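Local coordinates for DUF3863 domain-containing protein (Parabacteroides distasonis, PDB 3LM3) that is of unknown function but is probably a glycoside hydrolase or carbohydrate deacetylase, at residues Ile17-Met28 / Gly278-Ala288. Residues are numbered along the deposited sequence; the frame is centred on the assembly and turned at random.
Sequences IEGNRFVTLCIM and GFGWVANIWEA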
ATOM      1  N   ILE A  17     -10.609  12.363   9.842  1.00 10.71           N
ATOM      2  CA  ILE A  17      -9.842  12.322   8.599  1.00 10.47           C
ATOM      3  C   ILE A  17      -9.942  13.621   7.809  1.00 10.79           C
ATOM      4  O   ILE A  17      -8.973  14.052   7.176  1.00 10.93           O
ATOM      5  CB  ILE A  17     -10.298  11.119   7.739  1.00  8.67           C
ATOM      6  CG1 ILE A  17      -9.307  10.855   6.597  1.00 10.88           C
ATOM      7  CG2 ILE A  17     -11.757  11.302   7.263  1.00 10.81           C
ATOM      8  CD1 ILE A  17      -9.594   9.525   5.892  1.00  9.06           C
ATOM      9  N   GLU A  18     -11.071  14.328   7.914  1.00 11.69           N
ATOM     10  CA  GLU A  18     -11.290  15.427   6.985  0.50 11.54           C
ATOM     11  C   GLU A  18     -10.362  16.603   7.260  1.00 10.50           C
ATOM     12  O   GLU A  18     -10.159  17.043   8.397  1.00 12.27           O
ATOM     13  CB  GLU A  18     -12.769  15.853   6.888  0.50 12.37           C
ATOM     14  CG  GLU A  18     -13.685  14.791   6.222  0.50 17.58           C
ATOM     15  CD  GLU A  18     -13.310  14.500   4.758  0.50 17.20           C
ATOM     16  OE1 GLU A  18     -13.339  15.457   3.936  0.50 21.81           O
ATOM     17  OE2 GLU A  18     -12.996  13.325   4.439  0.50 11.89           O
ATOM     18  N   GLY A  19      -9.771  17.077   6.174  1.00  9.65           N
ATOM     19  CA  GLY A  19      -8.871  18.215   6.221  1.00 10.16           C
ATOM     20  C   GLY A  19      -7.453  17.922   6.642  1.00  9.16           C
ATOM     21  O   GLY A  19      -6.627  18.859   6.729  1.00 10.90           O
ATOM     22  N   ASN A  20      -7.148  16.655   6.895  1.00  8.86           N
ATOM     23  CA  ASN A  20      -5.888  16.269   7.497  1.00  8.78           C
ATOM     24  C   ASN A  20      -5.011  15.475   6.532  1.00  7.43           C
ATOM     25  O   ASN A  20      -5.488  14.908   5.533  1.00  7.80           O
ATOM     26  CB  ASN A  20      -6.151  15.461   8.773  1.00  9.07           C
ATOM     27  CG  ASN A  20      -6.469  16.320   9.968  1.00 14.59           C
ATOM     28  OD1 ASN A  20      -5.770  17.310  10.240  1.00 16.62           O
ATOM     29  ND2 ASN A  20      -7.501  15.932  10.722  1.00 15.30           N
ATOM     30  N   ARG A  21      -3.723  15.454   6.854  1.00  6.80           N
ATOM     31  CA  ARG A  21      -2.679  14.727   6.126  1.00  7.23           C
ATOM     32  C   ARG A  21      -2.146  13.630   7.041  1.00  8.23           C
ATOM     33  O   ARG A  21      -1.899  13.890   8.222  1.00  8.50           O
ATOM     34  CB  ARG A  21      -1.555  15.694   5.742  1.00  7.37           C
ATOM     35  CG  ARG A  21      -1.965  16.779   4.795  1.00  7.55           C
ATOM     36  CD  ARG A  21      -0.853  17.788   4.600  1.00  7.21           C
ATOM     37  NE  ARG A  21      -1.193  18.784   3.597  1.00  8.66           N
ATOM     38  CZ  ARG A  21      -1.910  19.869   3.813  1.00 12.87           C
ATOM     39  NH1 ARG A  21      -2.387  20.147   5.010  1.00 12.84           N
ATOM     40  NH2 ARG A  21      -2.149  20.696   2.793  1.00 16.93           N
ATOM     41  N   PHE A  22      -2.022  12.416   6.511  1.00  6.94           N
ATOM     42  CA  PHE A  22      -1.632  11.256   7.278  1.00  7.58           C
ATOM     43  C   PHE A  22      -0.519  10.493   6.587  1.00  6.74           C
ATOM     44  O   PHE A  22      -0.548  10.323   5.373  1.00  7.69           O
ATOM     45  CB  PHE A  22      -2.790  10.293   7.408  1.00  7.59           C
ATOM     46  CG  PHE A  22      -3.966  10.878   8.134  1.00  7.68           C
ATOM     47  CD1 PHE A  22      -4.035  10.801   9.506  1.00  9.87           C
ATOM     48  CD2 PHE A  22      -4.972  11.538   7.457  1.00  8.02           C
ATOM     49  CE1 PHE A  22      -5.108  11.369  10.182  1.00  9.41           C
ATOM     50  CE2 PHE A  22      -6.032  12.152   8.137  1.00  8.09           C
ATOM     51  CZ  PHE A  22      -6.101  12.025   9.512  1.00  9.16           C
ATOM     52  N   VAL A  23       0.433  10.017   7.399  1.00  6.82           N
ATOM     53  CA  VAL A  23       1.415   9.020   6.965  1.00  6.56           C
ATOM     54  C   VAL A  23       1.237   7.795   7.849  1.00  6.51           C
ATOM     55  O   VAL A  23       1.286   7.912   9.083  1.00  6.91           O
ATOM     56  CB  VAL A  23       2.869   9.505   7.070  1.00  7.66           C
ATOM     57  CG1 VAL A  23       3.864   8.352   6.807  1.00  8.84           C
ATOM     58  CG2 VAL A  23       3.134  10.683   6.132  1.00  8.21           C
ATOM     59  N   THR A  24       1.058   6.640   7.226  1.00  6.92           N
ATOM     60  CA  THR A  24       1.014   5.375   7.939  1.00  6.86           C
ATOM     61  C   THR A  24       2.236   4.560   7.555  1.00  7.39           C
ATOM     62  O   THR A  24       2.358   4.129   6.401  1.00  7.11           O
ATOM     63  CB  THR A  24      -0.262   4.594   7.657  1.00  6.96           C
ATOM     64  OG1 THR A  24      -0.408   4.336   6.254  1.00  7.10           O
ATOM     65  CG2 THR A  24      -1.510   5.339   8.144  1.00  7.59           C
ATOM     66  N   LEU A  25       3.141   4.341   8.505  1.00  6.39           N
ATOM     67  CA  LEU A  25       4.320   3.517   8.328  1.00  6.87           C
ATOM     68  C   LEU A  25       4.150   2.191   9.032  1.00  6.02           C
ATOM     69  O   LEU A  25       3.622   2.120  10.148  1.00  7.30           O
ATOM     70  CB  LEU A  25       5.547   4.193   8.945  1.00  6.01           C
ATOM     71  CG  LEU A  25       6.832   3.364   9.031  1.00  6.60           C
ATOM     72  CD1 LEU A  25       7.368   3.022   7.645  1.00  9.32           C
ATOM     73  CD2 LEU A  25       7.904   4.110   9.866  1.00  7.76           C
ATOM     74  N   CYS A  26       4.603   1.141   8.384  1.00  5.66           N
ATOM     75  CA  CYS A  26       4.796  -0.165   9.004  1.00  6.24           C
ATOM     76  C   CYS A  26       6.264  -0.569   8.903  1.00  6.84           C
ATOM     77  O   CYS A  26       6.898  -0.387   7.851  1.00  6.87           O
ATOM     78  CB  CYS A  26       3.947  -1.218   8.323  1.00  7.68           C
ATOM     79  SG  CYS A  26       4.338  -2.943   8.765  1.00  7.61           S
ATOM     80  N   ILE A  27       6.799  -1.066  10.011  1.00  6.87           N
ATOM     81  CA  ILE A  27       8.116  -1.718  10.035  1.00  6.72           C
ATOM     82  C   ILE A  27       7.891  -3.225  10.149  1.00  6.20           C
ATOM     83  O   ILE A  27       7.176  -3.678  11.083  1.00  6.93           O
ATOM     84  CB  ILE A  27       9.026  -1.194  11.187  1.00  7.61           C
ATOM     85  CG1 ILE A  27       9.310   0.290  10.995  1.00  7.26           C
ATOM     86  CG2 ILE A  27      10.345  -2.002  11.232  1.00  8.71           C
ATOM     87  CD1 ILE A  27      10.071   0.908  12.112  1.00  9.68           C
HETATM   88  N   MSE A  28       8.447  -3.993   9.214  1.00  6.43           N
HETATM   89  CA  MSE A  28       8.256  -5.435   9.124  1.00  6.93           C
HETATM   90  C   MSE A  28       9.399  -6.181   9.808  1.00  6.61           C
HETATM   91  O   MSE A  28      10.585  -5.851   9.600  1.00  7.45           O
HETATM   92  CB  MSE A  28       8.179  -5.892   7.681  1.00  7.54           C
HETATM   93  CG  MSE A  28       7.984  -7.361   7.474  1.00 10.73           C
HETATM   94 SE   MSE A  28       7.996  -7.772   5.581  0.75  9.74          SE
HETATM   95  CE  MSE A  28       7.240  -9.553   5.708  1.00 10.69           C
ATOM     96  N   GLY A 278     -10.138  16.017  -0.035  1.00  7.18           N
ATOM     97  CA  GLY A 278     -10.524  16.395   1.308  1.00  8.03           C
ATOM     98  C   GLY A 278      -9.597  15.902   2.403  1.00 10.46           C
ATOM     99  O   GLY A 278      -9.711  16.324   3.551  1.00 13.18           O
ATOM    100  N   PHE A 279      -8.695  14.981   2.075  1.00  8.36           N
ATOM    101  CA  PHE A 279      -7.657  14.532   3.004  1.00  8.27           C
ATOM    102  C   PHE A 279      -6.500  14.074   2.122  1.00  7.92           C
ATOM    103  O   PHE A 279      -6.677  13.900   0.898  1.00  7.66           O
ATOM    104  CB  PHE A 279      -8.104  13.374   3.914  1.00  9.92           C
ATOM    105  CG  PHE A 279      -8.398  12.074   3.196  1.00  7.68           C
ATOM    106  CD1 PHE A 279      -9.654  11.813   2.680  1.00  7.02           C
ATOM    107  CD2 PHE A 279      -7.426  11.103   3.085  1.00  7.79           C
ATOM    108  CE1 PHE A 279      -9.932  10.601   2.026  1.00 10.61           C
ATOM    109  CE2 PHE A 279      -7.689   9.909   2.432  1.00  8.21           C
ATOM    110  CZ  PHE A 279      -8.942   9.658   1.910  1.00  9.26           C
ATOM    111  N   GLY A 280      -5.336  13.860   2.740  1.00  7.55           N
ATOM    112  CA  GLY A 280      -4.205  13.256   2.030  1.00  6.65           C
ATOM    113  C   GLY A 280      -3.642  12.131   2.861  1.00  7.01           C
ATOM    114  O   GLY A 280      -3.566  12.257   4.078  1.00  7.71           O
ATOM    115  N   TRP A 281      -3.198  11.067   2.193  1.00  7.04           N
ATOM    116  CA  TRP A 281      -2.680   9.891   2.880  1.00  7.17           C
ATOM    117  C   TRP A 281      -1.530   9.277   2.088  1.00  6.46           C
ATOM    118  O   TRP A 281      -1.655   9.032   0.883  1.00  7.82           O
ATOM    119  CB  TRP A 281      -3.795   8.859   3.057  1.00  7.31           C
ATOM    120  CG  TRP A 281      -3.308   7.512   3.531  1.00  7.11           C
ATOM    121  CD1 TRP A 281      -2.557   7.238   4.644  1.00  6.96           C
ATOM    122  CD2 TRP A 281      -3.525   6.261   2.866  1.00  6.11           C
ATOM    123  NE1 TRP A 281      -2.312   5.876   4.711  1.00  7.53           N
ATOM    124  CE2 TRP A 281      -2.864   5.268   3.614  1.00  6.64           C
ATOM    125  CE3 TRP A 281      -4.196   5.888   1.698  1.00  7.06           C
ATOM    126  CZ2 TRP A 281      -2.879   3.917   3.259  1.00  6.63           C
ATOM    127  CZ3 TRP A 281      -4.187   4.573   1.338  1.00  7.52           C
ATOM    128  CH2 TRP A 281      -3.547   3.598   2.109  1.00  7.03           C
ATOM    129  N   VAL A 282      -0.420   9.065   2.777  1.00  6.18           N
ATOM    130  CA  VAL A 282       0.756   8.396   2.279  1.00  6.23           C
ATOM    131  C   VAL A 282       0.972   7.146   3.130  1.00  6.83           C
ATOM    132  O   VAL A 282       0.914   7.199   4.370  1.00  7.14           O
ATOM    133  CB  VAL A 282       1.991   9.308   2.387  1.00  7.41           C
ATOM    134  CG1 VAL A 282       3.296   8.523   2.211  1.00  8.55           C
ATOM    135  CG2 VAL A 282       1.857  10.477   1.386  1.00  8.24           C
ATOM    136  N   ALA A 283       1.229   6.024   2.449  1.00  6.37           N
ATOM    137  CA  ALA A 283       1.517   4.730   3.069  1.00  6.44           C
ATOM    138  C   ALA A 283       2.940   4.313   2.805  1.00  5.85           C
ATOM    139  O   ALA A 283       3.476   4.559   1.710  1.00  6.74           O
ATOM    140  CB  ALA A 283       0.586   3.657   2.509  1.00  7.06           C
ATOM    141  N   ASN A 284       3.598   3.681   3.770  1.00  6.70           N
ATOM    142  CA  ASN A 284       4.959   3.199   3.515  1.00  6.53           C
ATOM    143  C   ASN A 284       5.254   2.013   4.408  1.00  7.90           C
ATOM    144  O   ASN A 284       4.689   1.867   5.487  1.00  8.04           O
ATOM    145  CB  ASN A 284       5.967   4.319   3.743  1.00  6.93           C
ATOM    146  CG  ASN A 284       7.202   4.232   2.849  1.00  7.25           C
ATOM    147  OD1 ASN A 284       7.421   3.259   2.128  1.00  7.72           O
ATOM    148  ND2 ASN A 284       8.018   5.309   2.894  1.00  8.02           N
ATOM    149  N   ILE A 285       6.117   1.136   3.908  1.00  7.94           N
ATOM    150  CA  ILE A 285       6.553  -0.081   4.611  1.00  6.90           C
ATOM    151  C   ILE A 285       8.067  -0.139   4.500  1.00  7.79           C
ATOM    152  O   ILE A 285       8.605  -0.107   3.390  1.00  8.74           O
ATOM    153  CB  ILE A 285       5.915  -1.354   4.065  1.00  7.53           C
ATOM    154  CG1 ILE A 285       4.389  -1.303   4.239  1.00  8.43           C
ATOM    155  CG2 ILE A 285       6.518  -2.604   4.769  1.00  8.69           C
ATOM    156  CD1 ILE A 285       3.613  -2.402   3.486  1.00 10.16           C
ATOM    157  N   TRP A 286       8.748  -0.169   5.628  1.00  7.50           N
ATOM    158  CA  TRP A 286      10.204  -0.313   5.721  1.00  6.65           C
ATOM    159  C   TRP A 286      10.513  -1.609   6.440  1.00  8.36           C
ATOM    160  O   TRP A 286      10.108  -1.815   7.593  1.00 10.00           O
ATOM    161  CB  TRP A 286      10.838   0.820   6.517  1.00  8.52           C
ATOM    162  CG  TRP A 286      10.828   2.181   5.881  1.00  7.27           C
ATOM    163  CD1 TRP A 286       9.776   2.783   5.221  1.00  8.52           C
ATOM    164  CD2 TRP A 286      11.912   3.113   5.801  1.00  6.24           C
ATOM    165  NE1 TRP A 286      10.153   4.022   4.780  1.00  9.22           N
ATOM    166  CE2 TRP A 286      11.459   4.245   5.106  1.00  7.11           C
ATOM    167  CE3 TRP A 286      13.255   3.081   6.198  1.00  9.23           C
ATOM    168  CZ2 TRP A 286      12.269   5.345   4.864  1.00  9.62           C
ATOM    169  CZ3 TRP A 286      14.035   4.184   5.970  1.00 10.56           C
ATOM    170  CH2 TRP A 286      13.558   5.286   5.306  1.00 10.94           C
ATOM    171  N   GLU A 287      11.263  -2.493   5.816  1.00  7.65           N
ATOM    172  CA  GLU A 287      11.644  -3.724   6.475  1.00  7.45           C
ATOM    173  C   GLU A 287      12.817  -3.474   7.411  1.00  8.46           C
ATOM    174  O   GLU A 287      13.795  -2.824   7.029  1.00  9.79           O
ATOM    175  CB  GLU A 287      12.023  -4.761   5.443  1.00  9.43           C
ATOM    176  CG  GLU A 287      10.908  -5.165   4.479  1.00 11.08           C
ATOM    177  CD  GLU A 287      10.622  -4.179   3.351  1.00 13.48           C
ATOM    178  OE1 GLU A 287      11.405  -3.226   3.087  1.00 10.73           O
ATOM    179  OE2 GLU A 287       9.627  -4.404   2.641  1.00 12.36           O
ATOM    180  N   ALA A 288      12.689  -3.963   8.641  1.00  6.71           N
ATOM    181  CA  ALA A 288      13.739  -3.784   9.653  1.00  7.92           C
ATOM    182  C   ALA A 288      15.095  -4.282   9.151  1.00  7.84           C
ATOM    183  O   ALA A 288      16.132  -3.704   9.486  1.00  8.89           O
ATOM    184  CB  ALA A 288      13.365  -4.484  10.922  1.00  8.39           C
TER
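Trp281 and Thr24 meet in the one side-chain hydrogen bond that joins strand 21-28 to strand 280-287: the indole NE1 donates to Thr24 OG1 at 2.9 Å, with the hydroxyl oxygen close to the ring plane. Thr24 turns OG1 into the position between its backbone N and carbonyl carbon (chi1 58°), which brings the hydroxyl to the indole edge; this bond and the stacked ring of Phe325 from helix 322-332 together restrain the indole's rotation. Further back, Ile17 lays its CD1 squarely over the Phe279 ring, 3.7 Å from the centroid, a CH-pi contact. Toward the C-terminal ends, on the side of the sheet that carries Val23 and Val282, Leu25 presses CD1 to within 3.4 Å of Trp286 CD1, and Met303 of helix 296-313 touches both residues. Between these two layers the strands run parallel, 13° apart, held by a continuous ladder of backbone bonds from Gly280 N to Asn20 O through Ala288 N to Met28 O. Gly19, in a type II turn, donates its N-H to Gly278 O, the N and O 2.7 Å apart. Strand 21-28 also bonds to strands 73-76 and 318-320, placing the pair in the buried parallel sheet of an alpha/beta fold, consistent with the barrel-like catalytic domains of the GH_CE clan.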